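Local atomic coordinates of uroporphyrinogen-III C-methyltransferase (Pseudomonas denitrificans, PDB entry 1S4D), a protein that methylates uroporphyrinogen III at C-2 and then C-7, using two molecules of S-adenosyl-L-methionine, to give precorrin-2 for cobalamin and siroheme biosynthesis. Residues B[4-9]-B[30-35]; B[15-20]-B[93-98]; B[80-85]-B[113-118]. All blocks are in the same frame, centred on the assembly; numbering follows the deposited sequence.

In the fold
From the N terminus, the leading arm 4-9 runs into strand 16-21, and the chain then returns at 30-35, where contact 1 closes a short loop against the start of helix 32-40. Contact 2 closes far later, when strand 94-99 arrives beside strand 16-21; because 15-20 lies between the two halves of contact 1, these loops cross. Contact 3 opens at 80-85, before contact 2 closes, and ends at 113-118, so it crosses contact 2 as well but follows contact 1 in series. Contact 2 is the sheet core: A34 of contact 1 packs on V20, whereas L116 and L85 of contact 3 pack on L19 and R97.

Contact 1 (B[4-9]-B[30-35]); sequences DLFAGL and LTLHAA
L9 and F6 of the N-terminal arm reach the first turn of helix 32-40, and the close part of the contact is built from these two side chains. L9 has its CG opposite the carbonyl carbon (chi1 -70°), which points CG at the helix, and both methyls reach it: L9 CD2 approaches H33 CE1 at 3.7 Å, meeting the imidazole obliquely, while L9 CD1 lies 4.2 Å from L32 CB. The side chains of L9 and L32 run roughly at right angles. Although the CB of H33 starts away from the arm, its ring swings back to meet the leucine. F6 covers the next part of the turn. F6 CE2 comes within 3.6 Å of the carbonyl oxygen L32 O. The same F6 CE2 is 4.4 Å from A35 CB, with the backbone of A35 at the ring's edge; N36 and R39, further along the same helix, also touch this phenyl group.

The outer side is much looser, for the arm on either side of F6, at L5 and A7, is exposed. On the inner side, by contrast, T31 is the N-cap of helix 32-40, T31 OG1 accepting from A34 N at 3.0 Å (N-H...O angle 155°). H33 is also tied across the dimer interface, where its NE2 is hydrogen-bonded to OD2 of D26 of the second subunit, and Y138 of that subunit packs on it.

The contact thus lays the N-terminal arm over the helix start at the dimer interface. No hydrogen bond passes between 4-9 and 30-35, and what joins them is mainly apolar packing of F6 and L9, against a helix start at which T31 OG1 takes up A34 N and an imidazole whose rotation is probably set by the carboxylate of the other subunit.

Contact 2 (B[15-20]-B[93-98]); sequences GSVWLV and NRVLRL
W18 and R97 form the shortest of five backbone hydrogen bonds joining the two strands, R97 N giving to W18 O at 2.7 Å. W18 N in turn donates to V95 O (2.9 Å), V20 N to R97 O and V95 N to S16 O. The first bond, at the start of both segments, is different: G15 N approaches N93 O from above the carbonyl plane, 54° out of it. A CA-H...O contact, V17 CA to V95 O at 3.3 Å, adds to the grip on V95 O.

The strands run parallel in the five-stranded parallel sheet of the alpha/beta methylase domain; 94-99 is its middle strand and 16-21 the neighbour, with 123-126 beyond. On the face of V17, L19, V95 and R97 lie helices 78-90 and 109-118; on the face of W18, V20 and L96 lies helix 32-40. The buried guanidinium of R97 makes salt bridges to D47 and E112, and the indole of W18 has a cation-pi partner in R124.

Beside these polar links, V17 sets CG1 opposite its backbone N (chi1 -178°) and CG2 opposite the carbonyl carbon, which brings V17 CG2 to 3.8 Å from V95 CB. Replacing V17 by alanine removes both methyls and is likely to leave a gap where they now lie between V95 and the side chains of A89 and L116. V20 CG1 packs more distantly on L98 CD2, at 4.3 Å.

Contact 3 (B[80-85]-B[113-118]); sequences DISLRL and ALTLVE
S82 and T115 both carry their hydroxyl opposite the carbonyl carbon (chi1 -65° and -59°), and this turns the two oxygens to one side of the pair. The same rotation of T115 swings its methyl CG2 against the other helix, where it meets S82 CB at 3.5 Å. The oxygens themselves, S82 OG and T115 OG1, are 3.8 Å apart, too far for a direct bond, and a water spans them, 2.7 Å from S82 OG and 3.0 Å from T115 OG1. Each hydroxyl has a further partner on its own helix: T115 OG1 is hydrogen-bonded to the carbonyl oxygen of E111, one turn back, and S82 OG to the side-chain amide of Q78.

This small serine-threonine pair is the point of nearest backbones, with CA atoms 6.2 Å apart. Packing flanks it along the helices. Toward the sheet, L116 CD1 touches L85 CB at 4.1 Å, and both leucines also rest on strand residues, L116 on V17 and L19, L85 on V95 and R97. L83 starts away from the neighbour but its CD2 comes to 4.4 Å from T115 CG2, at the margin of the interface. At its far surface helix 109-118 meets the second subunit, where A254 and L255 of that chain pack on V117, A113 and L114.

The local helix axes approach to 9.1 Å and cross at -45°. Helices 78-90 and 109-118 belong to two successive beta-alpha-beta crossovers, 63-66 to 94-99 and 94-99 to 123-126, which step the same way across the parallel sheet and so place both helices on one face.

Contact 1 (B[4-9]-B[30-35])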
loop_
_atom_site.group_PDB
_atom_site.type_symbol
_atom_site.label_atom_id
_atom_site.label_comp_id
_atom_site.label_asym_id
_atom_site.label_seq_id
_atom_site.Cartn_x
_atom_site.Cartn_y
_atom_site.Cartn_z
ATOM N N ASP B 4 23.118 -2.896 -13.782
ATOM C CA ASP B 4 24.537 -3.092 -13.357
ATOM C C ASP B 4 24.702 -3.235 -11.831
ATOM O O ASP B 4 25.249 -4.239 -11.359
ATOM C CB ASP B 4 25.442 -1.982 -13.919
ATOM C CG ASP B 4 24.844 -0.594 -13.755
ATOM O OD1 ASP B 4 24.187 -0.116 -14.707
ATOM O OD2 ASP B 4 24.980 0.090 -12.714
ATOM N N LEU B 5 24.237 -2.246 -11.064
ATOM C CA LEU B 5 24.358 -2.302 -9.606
ATOM C C LEU B 5 23.017 -2.180 -8.917
ATOM O O LEU B 5 21.986 -1.920 -9.556
ATOM C CB LEU B 5 25.335 -1.241 -9.058
ATOM C CG LEU B 5 25.007 0.257 -8.969
ATOM C CD1 LEU B 5 24.602 0.656 -7.555
ATOM C CD2 LEU B 5 26.207 1.103 -9.428
ATOM N N PHE B 6 23.064 -2.451 -7.600
ATOM C CA PHE B 6 22.050 -2.087 -6.597
ATOM C C PHE B 6 22.712 -2.280 -5.210
ATOM O O PHE B 6 22.295 -3.058 -4.366
ATOM C CB PHE B 6 20.676 -2.757 -6.887
ATOM C CG PHE B 6 20.407 -4.076 -6.184
ATOM C CD1 PHE B 6 21.422 -4.919 -5.773
ATOM C CD2 PHE B 6 19.078 -4.482 -5.988
ATOM C CE1 PHE B 6 21.122 -6.123 -5.134
ATOM C CE2 PHE B 6 18.763 -5.677 -5.371
ATOM C CZ PHE B 6 19.781 -6.503 -4.941
ATOM N N ALA B 7 23.752 -1.504 -4.999
ATOM C CA ALA B 7 24.787 -1.975 -4.090
ATOM C C ALA B 7 25.240 -0.963 -3.052
ATOM O O ALA B 7 26.209 -1.206 -2.338
ATOM C CB ALA B 7 25.980 -2.519 -4.890
ATOM N N GLY B 8 24.539 0.168 -2.977
ATOM C CA GLY B 8 24.608 1.057 -1.825
ATOM C C GLY B 8 23.416 0.815 -0.907
ATOM O O GLY B 8 23.116 1.617 -0.019
ATOM N N LEU B 9 22.721 -0.298 -1.138
ATOM C CA LEU B 9 21.609 -0.707 -0.293
ATOM C C LEU B 9 22.138 -1.293 1.005
ATOM O O LEU B 9 23.237 -1.844 1.020
ATOM C CB LEU B 9 20.736 -1.714 -1.021
ATOM C CG LEU B 9 19.981 -1.046 -2.170
ATOM C CD1 LEU B 9 18.986 -1.996 -2.800
ATOM C CD2 LEU B 9 19.311 0.254 -1.725
ATOM N N LEU B 30 8.101 -7.289 -5.854
ATOM C CA LEU B 30 9.135 -7.159 -4.841
ATOM C C LEU B 30 9.803 -5.792 -5.002
ATOM O O LEU B 30 9.941 -5.304 -6.134
ATOM C CB LEU B 30 10.178 -8.243 -5.062
ATOM C CG LEU B 30 10.170 -9.565 -4.299
ATOM C CD1 LEU B 30 8.890 -9.788 -3.499
ATOM C CD2 LEU B 30 10.456 -10.718 -5.236
ATOM N N THR B 31 10.201 -5.161 -3.903
ATOM C CA THR B 31 11.012 -3.939 -3.971
ATOM C C THR B 31 12.474 -4.317 -4.074
ATOM O O THR B 31 12.835 -5.416 -3.683
ATOM C CB THR B 31 10.871 -3.105 -2.693
ATOM O OG1 THR B 31 11.278 -3.893 -1.552
ATOM C CG2 THR B 31 9.401 -2.701 -2.424
ATOM N N LEU B 32 13.322 -3.399 -4.554
ATOM C CA LEU B 32 14.778 -3.624 -4.609
ATOM C C LEU B 32 15.313 -4.116 -3.240
ATOM O O LEU B 32 16.035 -5.126 -3.161
ATOM C CB LEU B 32 15.505 -2.362 -5.073
ATOM C CG LEU B 32 15.619 -2.066 -6.588
ATOM C CD1 LEU B 32 14.446 -2.597 -7.393
ATOM C CD2 LEU B 32 15.835 -0.566 -6.935
ATOM N N HIS B 33 14.901 -3.420 -2.178
ATOM C CA HIS B 33 15.204 -3.774 -0.798
ATOM C C HIS B 33 14.835 -5.231 -0.428
ATOM O O HIS B 33 15.621 -5.931 0.211
ATOM C CB HIS B 33 14.416 -2.857 0.122
ATOM C CG HIS B 33 15.085 -1.559 0.438
ATOM N ND1 HIS B 33 16.453 -1.428 0.577
ATOM C CD2 HIS B 33 14.558 -0.339 0.689
ATOM C CE1 HIS B 33 16.734 -0.178 0.894
ATOM N NE2 HIS B 33 15.601 0.502 0.964
ATOM N N ALA B 34 13.632 -5.666 -0.816
ATOM C CA ALA B 34 13.174 -7.022 -0.560
ATOM C C ALA B 34 14.044 -8.028 -1.313
ATOM O O ALA B 34 14.544 -8.989 -0.711
ATOM C CB ALA B 34 11.706 -7.172 -0.934
ATOM N N ALA B 35 14.234 -7.794 -2.618
ATOM C CA ALA B 35 15.100 -8.637 -3.463
ATOM C C ALA B 35 16.528 -8.681 -2.907
ATOM O O ALA B 35 17.159 -9.733 -2.828
ATOM C CB ALA B 35 15.102 -8.122 -4.888
#

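Contact 2 (B[15-20]-B[93-98])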
loop_
_atom_site.group_PDB
_atom_site.type_symbol
_atom_site.label_atom_id
_atom_site.label_comp_id
_atom_site.label_asym_id
_atom_site.label_seq_id
_atom_site.Cartn_x
_atom_site.Cartn_y
_atom_site.Cartn_z
ATOM N N GLY B 15 22.421 -11.177 13.002
ATOM C CA GLY B 15 21.759 -10.940 14.267
ATOM C C GLY B 15 20.665 -9.893 14.234
ATOM O O GLY B 15 20.279 -9.363 15.283
ATOM N N SER B 16 20.155 -9.585 13.044
ATOM C CA SER B 16 19.012 -8.699 12.951
ATOM C C SER B 16 17.882 -9.317 12.139
ATOM O O SER B 16 18.076 -10.306 11.442
ATOM C CB SER B 16 19.417 -7.311 12.442
ATOM O OG SER B 16 19.903 -7.377 11.129
ATOM N N VAL B 17 16.691 -8.749 12.267
ATOM C CA VAL B 17 15.539 -9.239 11.529
ATOM C C VAL B 17 14.949 -8.138 10.626
ATOM O O VAL B 17 14.680 -7.011 11.084
ATOM C CB VAL B 17 14.458 -9.789 12.487
ATOM C CG1 VAL B 17 13.279 -10.330 11.703
ATOM C CG2 VAL B 17 15.053 -10.859 13.454
ATOM N N TRP B 18 14.789 -8.451 9.343
ATOM C CA TRP B 18 13.983 -7.612 8.478
ATOM C C TRP B 18 12.565 -8.204 8.338
ATOM O O TRP B 18 12.395 -9.399 8.019
ATOM C CB TRP B 18 14.644 -7.468 7.118
ATOM C CG TRP B 18 15.927 -6.706 7.127
ATOM C CD1 TRP B 18 16.732 -6.444 8.210
ATOM C CD2 TRP B 18 16.552 -6.070 6.012
ATOM N NE1 TRP B 18 17.820 -5.695 7.830
ATOM C CE2 TRP B 18 17.739 -5.452 6.486
ATOM C CE3 TRP B 18 16.226 -5.945 4.653
ATOM C CZ2 TRP B 18 18.598 -4.734 5.658
ATOM C CZ3 TRP B 18 17.093 -5.242 3.825
ATOM C CH2 TRP B 18 18.268 -4.648 4.338
ATOM N N LEU B 19 11.559 -7.375 8.613
ATOM C CA LEU B 19 10.175 -7.678 8.264
ATOM C C LEU B 19 9.950 -7.101 6.861
ATOM O O LEU B 19 9.968 -5.889 6.674
ATOM C CB LEU B 19 9.225 -7.058 9.282
ATOM C CG LEU B 19 9.212 -7.670 10.701
ATOM C CD1 LEU B 19 10.535 -7.569 11.349
ATOM C CD2 LEU B 19 8.242 -6.964 11.595
ATOM N N VAL B 20 9.775 -7.985 5.881
ATOM C CA VAL B 20 9.774 -7.644 4.464
ATOM C C VAL B 20 8.456 -8.074 3.817
ATOM O O VAL B 20 8.010 -9.250 3.972
ATOM C CB VAL B 20 10.918 -8.382 3.726
ATOM C CG1 VAL B 20 10.911 -8.060 2.260
ATOM C CG2 VAL B 20 12.272 -8.045 4.328
ATOM N N ASN B 93 22.181 -15.383 12.858
ATOM C CA ASN B 93 21.691 -15.428 11.481
ATOM C C ASN B 93 21.274 -14.035 10.978
ATOM O O ASN B 93 20.862 -13.175 11.761
ATOM C CB ASN B 93 20.499 -16.394 11.336
ATOM C CG ASN B 93 20.884 -17.847 11.537
ATOM O OD1 ASN B 93 21.419 -18.486 10.637
ATOM N ND2 ASN B 93 20.599 -18.386 12.729
ATOM N N ARG B 94 21.398 -13.818 9.671
ATOM C CA ARG B 94 20.729 -12.711 9.013
ATOM C C ARG B 94 19.311 -13.229 8.748
ATOM O O ARG B 94 19.127 -14.187 7.988
ATOM C CB ARG B 94 21.429 -12.353 7.694
ATOM C CG ARG B 94 22.954 -12.079 7.765
ATOM C CD ARG B 94 23.625 -12.242 6.418
ATOM N NE ARG B 94 25.072 -12.408 6.498
ATOM C CZ ARG B 94 25.948 -11.388 6.521
ATOM N NH1 ARG B 94 25.520 -10.126 6.468
ATOM N NH2 ARG B 94 27.253 -11.628 6.602
ATOM N N VAL B 95 18.322 -12.621 9.403
ATOM C CA VAL B 95 16.959 -13.151 9.423
ATOM C C VAL B 95 15.994 -12.297 8.610
ATOM O O VAL B 95 15.866 -11.076 8.844
ATOM C CB VAL B 95 16.413 -13.278 10.881
ATOM C CG1 VAL B 95 15.105 -14.021 10.899
ATOM C CG2 VAL B 95 17.405 -13.972 11.770
ATOM N N LEU B 96 15.319 -12.955 7.671
ATOM C CA LEU B 96 14.301 -12.350 6.819
ATOM C C LEU B 96 12.952 -12.938 7.184
ATOM O O LEU B 96 12.752 -14.168 7.046
ATOM C CB LEU B 96 14.588 -12.718 5.357
ATOM C CG LEU B 96 14.370 -11.726 4.216
ATOM C CD1 LEU B 96 14.448 -12.497 2.981
ATOM C CD2 LEU B 96 13.045 -11.074 4.270
ATOM N N ARG B 97 12.035 -12.098 7.669
ATOM C CA ARG B 97 10.648 -12.554 7.895
ATOM C C ARG B 97 9.906 -12.024 6.695
ATOM O O ARG B 97 9.781 -10.810 6.563
ATOM C CB ARG B 97 10.066 -12.037 9.221
ATOM C CG ARG B 97 8.536 -12.097 9.360
ATOM C CD ARG B 97 7.956 -13.329 10.098
ATOM N NE ARG B 97 7.289 -14.199 9.136
ATOM C CZ ARG B 97 5.991 -14.508 9.108
ATOM N NH1 ARG B 97 5.133 -14.078 10.032
ATOM N NH2 ARG B 97 5.551 -15.289 8.138
ATOM N N LEU B 98 9.495 -12.930 5.796
ATOM C CA LEU B 98 8.888 -12.561 4.516
ATOM C C LEU B 98 7.381 -12.563 4.670
ATOM O O LEU B 98 6.774 -13.613 4.817
ATOM C CB LEU B 98 9.236 -13.584 3.441
ATOM C CG LEU B 98 9.686 -13.273 1.995
ATOM C CD1 LEU B 98 9.263 -14.355 0.999
ATOM C CD2 LEU B 98 9.250 -11.930 1.499
#

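Contact 3 (B[80-85]-B[113-118])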
loop_
_atom_site.group_PDB
_atom_site.type_symbol
_atom_site.label_atom_id
_atom_site.label_comp_id
_atom_site.label_asym_id
_atom_site.label_seq_id
_atom_site.Cartn_x
_atom_site.Cartn_y
_atom_site.Cartn_z
ATOM N N ASP B 80 4.685 -17.320 18.974
ATOM C CA ASP B 80 5.586 -18.421 18.692
ATOM C C ASP B 80 6.461 -18.061 17.516
ATOM O O ASP B 80 7.656 -18.293 17.548
ATOM C CB ASP B 80 4.813 -19.717 18.404
ATOM C CG ASP B 80 4.336 -20.416 19.668
ATOM O OD1 ASP B 80 3.457 -21.312 19.563
ATOM O OD2 ASP B 80 4.776 -20.132 20.803
ATOM N N ILE B 81 5.859 -17.490 16.479
ATOM C CA ILE B 81 6.606 -17.064 15.306
ATOM C C ILE B 81 7.594 -15.952 15.659
ATOM O O ILE B 81 8.710 -15.912 15.138
ATOM C CB ILE B 81 5.645 -16.606 14.198
ATOM C CG1 ILE B 81 4.821 -17.797 13.700
ATOM C CG2 ILE B 81 6.409 -15.916 13.037
ATOM C CD1 ILE B 81 3.631 -17.393 12.863
ATOM N N SER B 82 7.179 -15.062 16.547
ATOM C CA SER B 82 8.008 -13.938 16.936
ATOM C C SER B 82 9.197 -14.399 17.765
ATOM O O SER B 82 10.313 -13.914 17.569
ATOM C CB SER B 82 7.199 -12.898 17.704
ATOM O OG SER B 82 6.216 -12.312 16.879
ATOM N N LEU B 83 8.961 -15.330 18.682
ATOM C CA LEU B 83 10.031 -15.840 19.513
ATOM C C LEU B 83 11.090 -16.548 18.653
ATOM O O LEU B 83 12.295 -16.436 18.949
ATOM C CB LEU B 83 9.487 -16.727 20.651
ATOM C CG LEU B 83 8.826 -15.970 21.835
ATOM C CD1 LEU B 83 8.295 -16.870 22.942
ATOM C CD2 LEU B 83 9.726 -14.903 22.430
ATOM N N ARG B 84 10.647 -17.220 17.582
ATOM C CA ARG B 84 11.527 -18.000 16.712
ATOM C C ARG B 84 12.450 -17.046 15.957
ATOM O O ARG B 84 13.650 -17.331 15.809
ATOM C CB ARG B 84 10.731 -18.953 15.779
ATOM C CG ARG B 84 11.362 -19.281 14.405
ATOM C CD ARG B 84 11.840 -20.741 14.151
ATOM N NE ARG B 84 13.088 -21.060 14.838
ATOM C CZ ARG B 84 14.126 -21.760 14.338
ATOM N NH1 ARG B 84 15.184 -21.972 15.103
ATOM N NH2 ARG B 84 14.154 -22.241 13.105
ATOM N N LEU B 85 11.898 -15.907 15.515
ATOM C CA LEU B 85 12.690 -14.830 14.922
ATOM C C LEU B 85 13.784 -14.360 15.878
ATOM O O LEU B 85 14.936 -14.195 15.485
ATOM C CB LEU B 85 11.807 -13.651 14.511
ATOM C CG LEU B 85 10.783 -13.904 13.386
ATOM C CD1 LEU B 85 10.055 -12.603 12.997
ATOM C CD2 LEU B 85 11.392 -14.632 12.169
ATOM N N ALA B 113 7.636 -6.829 15.393
ATOM C CA ALA B 113 8.640 -5.827 15.705
ATOM C C ALA B 113 8.670 -5.562 17.206
ATOM O O ALA B 113 9.736 -5.463 17.809
ATOM C CB ALA B 113 8.368 -4.527 14.924
ATOM N N LEU B 114 7.487 -5.478 17.807
ATOM C CA LEU B 114 7.375 -5.218 19.240
ATOM C C LEU B 114 8.066 -6.316 20.030
ATOM O O LEU B 114 8.794 -6.041 20.985
ATOM C CB LEU B 114 5.915 -5.124 19.639
ATOM C CG LEU B 114 5.331 -3.890 20.327
ATOM C CD1 LEU B 114 5.985 -2.558 19.941
ATOM C CD2 LEU B 114 3.804 -3.871 20.082
ATOM N N THR B 115 7.863 -7.561 19.612
ATOM C CA THR B 115 8.553 -8.682 20.220
ATOM C C THR B 115 10.057 -8.557 20.003
ATOM O O THR B 115 10.836 -8.733 20.946
ATOM C CB THR B 115 8.017 -10.012 19.663
ATOM O OG1 THR B 115 6.614 -10.106 19.940
ATOM C CG2 THR B 115 8.598 -11.188 20.422
ATOM N N LEU B 116 10.466 -8.236 18.774
ATOM C CA LEU B 116 11.883 -7.985 18.490
ATOM C C LEU B 116 12.494 -6.946 19.480
ATOM O O LEU B 116 13.513 -7.213 20.121
ATOM C CB LEU B 116 12.083 -7.594 17.025
ATOM C CG LEU B 116 12.357 -8.659 15.933
ATOM C CD1 LEU B 116 12.378 -10.113 16.403
ATOM C CD2 LEU B 116 11.427 -8.524 14.741
ATOM N N VAL B 117 11.843 -5.795 19.641
ATOM C CA VAL B 117 12.331 -4.767 20.545
ATOM C C VAL B 117 12.482 -5.263 22.001
ATOM O O VAL B 117 13.544 -5.104 22.612
ATOM C CB VAL B 117 11.463 -3.502 20.474
ATOM C CG1 VAL B 117 11.842 -2.543 21.582
ATOM C CG2 VAL B 117 11.627 -2.843 19.119
ATOM N N GLU B 118 11.423 -5.879 22.527
ATOM C CA GLU B 118 11.398 -6.478 23.856
ATOM C C GLU B 118 12.636 -7.344 24.144
ATOM O O GLU B 118 13.150 -7.350 25.263
ATOM C CB GLU B 118 10.100 -7.297 23.980
ATOM C CG GLU B 118 9.904 -8.195 25.204
ATOM C CD GLU B 118 8.742 -9.165 24.994
ATOM O OE1 GLU B 118 7.868 -8.887 24.131
ATOM O OE2 GLU B 118 8.691 -10.221 25.663
HETATM O O HOH W 1 4.378 -11.645 18.706
#